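Local coordinates for neutral ceramidase (Pseudomonas aeruginosa, PDB 2ZWS), which hydrolyses the N-acyl linkage of ceramides to sphingosine and free fatty acid with the help of zinc, and also catalyses the reverse synthesis, at residues A[448-452]-A[453-457]. Residues are numbered along the deposited sequence; the frame is centred on the assembly and turned at random.
Sequences YVTTR and EEYAA. With ZN (zinc ion), chain B.
T451 and E454 form a capping box at the start of helix 452-457. T451 OG1 accepts from E454 N (3.1 Å, N-H...O angle 166°), and T451 N in turn gives its hydrogen to E454 OE1 at 2.9 Å, reaching the carboxylate from above its plane. Threonine suits the N-cap because chi1 of 59° sets OG1 between backbone N and carbonyl carbon, facing the E454 N-H; the chain of E454, extended beyond CG, carries OE1 back to T451 N. N168 bonds both T451 OG1 and E454 OE2, and T413 bonds E454 OE1, so the buried side-chain oxygens of the box all have partners. E453 bends at chi2, bringing OE1 back beside T451, where it forms a salt bridge with R419. T451 O takes the hydrogen of Y455 N at 2.8 Å, opening the helical bonding, while T450 CG2 packs 3.5 Å from Y455 CB and meets the ring edge in its plane.

The outer side is looser. R452 NH2 passes 3.9 Å from Y455 CD2 and 4.0 Å from CB of the exposed A456, its guanidinium 83° from the ring plane; the long arginine, bent at chi2, carries NH2 to a salt bridge with E373.

Upstream, Y448 OH binds the zinc ion at 2.2 Å, which H97, H204, E411 and a water also bind. Strand 448-449 runs parallel to strand 411-412, V449 packs on helix 471-488, and the capped turn rests against helices 414-428 and 162-165.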
loop_
_atom_site.group_PDB
_atom_site.type_symbol
_atom_site.label_atom_id
_atom_site.label_comp_id
_atom_site.label_asym_id
_atom_site.label_seq_id
_atom_site.Cartn_x
_atom_site.Cartn_y
_atom_site.Cartn_z
ATOM N N TYR A 448 2.910 14.265 5.547
ATOM C CA TYR A 448 2.884 14.972 4.253
ATOM C C TYR A 448 4.080 15.894 4.023
ATOM O O TYR A 448 4.713 16.358 4.977
ATOM C CB TYR A 448 1.550 15.734 4.061
ATOM C CG TYR A 448 0.366 14.819 3.797
ATOM C CD1 TYR A 448 -0.270 14.128 4.828
ATOM C CD2 TYR A 448 -0.129 14.657 2.509
ATOM C CE1 TYR A 448 -1.362 13.242 4.565
ATOM C CE2 TYR A 448 -1.214 13.839 2.230
ATOM C CZ TYR A 448 -1.839 13.104 3.249
ATOM O OH TYR A 448 -2.906 12.253 2.926
ATOM N N VAL A 449 4.390 16.135 2.753
ATOM C CA VAL A 449 5.410 17.116 2.400
ATOM C C VAL A 449 4.895 18.044 1.308
ATOM O O VAL A 449 4.558 17.646 0.208
ATOM C CB VAL A 449 6.732 16.467 1.957
ATOM C CG1 VAL A 449 7.773 17.529 1.652
ATOM C CG2 VAL A 449 7.247 15.469 3.023
ATOM N N THR A 450 4.910 19.309 1.669
ATOM C CA THR A 450 4.388 20.382 0.884
ATOM C C THR A 450 5.583 21.340 0.603
ATOM O O THR A 450 6.563 21.374 1.363
ATOM C CB THR A 450 3.329 20.919 1.844
ATOM O OG1 THR A 450 1.966 20.885 1.407
ATOM C CG2 THR A 450 3.794 21.666 2.969
ATOM N N THR A 451 5.544 22.082 -0.498
ATOM C CA THR A 451 6.612 23.052 -0.752
ATOM C C THR A 451 6.483 24.184 0.275
ATOM O O THR A 451 5.448 24.325 0.911
ATOM C CB THR A 451 6.501 23.669 -2.143
ATOM O OG1 THR A 451 5.227 24.306 -2.243
ATOM C CG2 THR A 451 6.624 22.603 -3.254
ATOM N N ARG A 452 7.511 25.024 0.379
ATOM C CA ARG A 452 7.442 26.213 1.257
ATOM C C ARG A 452 6.177 27.060 1.004
ATOM O O ARG A 452 5.480 27.483 1.951
ATOM C CB ARG A 452 8.712 27.076 1.097
ATOM C CG ARG A 452 8.721 28.375 1.921
ATOM C CD ARG A 452 8.808 28.075 3.394
ATOM N NE ARG A 452 8.578 29.206 4.304
ATOM C CZ ARG A 452 7.399 29.517 4.836
ATOM N NH1 ARG A 452 7.304 30.532 5.683
ATOM N NH2 ARG A 452 6.309 28.820 4.525
ATOM N N GLU A 453 5.869 27.251 -0.270
ATOM C CA GLU A 453 4.715 28.085 -0.674
ATOM C C GLU A 453 3.391 27.407 -0.321
ATOM O O GLU A 453 2.496 28.021 0.268
ATOM C CB GLU A 453 4.785 28.415 -2.165
ATOM C CG GLU A 453 6.061 29.179 -2.574
ATOM C CD GLU A 453 7.257 28.304 -2.999
ATOM O OE1 GLU A 453 7.356 27.092 -2.644
ATOM O OE2 GLU A 453 8.140 28.853 -3.713
ATOM N N GLU A 454 3.278 26.114 -0.625
ATOM C CA GLU A 454 2.095 25.365 -0.218
ATOM C C GLU A 454 1.921 25.369 1.295
ATOM O O GLU A 454 0.799 25.488 1.798
ATOM C CB GLU A 454 2.187 23.912 -0.691
ATOM C CG GLU A 454 1.996 23.739 -2.179
ATOM C CD GLU A 454 2.599 22.462 -2.707
ATOM O OE1 GLU A 454 3.088 21.641 -1.899
ATOM O OE2 GLU A 454 2.597 22.282 -3.939
ATOM N N TYR A 455 3.025 25.168 2.018
ATOM C CA TYR A 455 2.981 25.107 3.473
ATOM C C TYR A 455 2.314 26.344 4.033
ATOM O O TYR A 455 1.498 26.235 4.957
ATOM C CB TYR A 455 4.390 24.982 4.041
ATOM C CG TYR A 455 4.445 24.842 5.536
ATOM C CD1 TYR A 455 4.509 23.572 6.134
ATOM C CD2 TYR A 455 4.477 25.979 6.368
ATOM C CE1 TYR A 455 4.578 23.426 7.508
ATOM C CE2 TYR A 455 4.545 25.851 7.759
ATOM C CZ TYR A 455 4.605 24.552 8.318
ATOM O OH TYR A 455 4.679 24.399 9.677
ATOM N N ALA A 456 2.645 27.510 3.457
ATOM C CA ALA A 456 2.126 28.791 3.977
ATOM C C ALA A 456 0.603 28.864 3.933
ATOM O O ALA A 456 -0.014 29.504 4.792
ATOM C CB ALA A 456 2.739 29.980 3.239
ATOM N N ALA A 457 0.002 28.198 2.951
ATOM C CA ALA A 457 -1.452 28.186 2.804
ATOM C C ALA A 457 -2.153 27.360 3.878
ATOM O O ALA A 457 -3.311 27.605 4.191
ATOM C CB ALA A 457 -1.843 27.720 1.415
HETATM ZN ZN ZN B . -2.696 10.362 1.875
HETATM O O HOH W 1 -4.282 9.767 3.142
#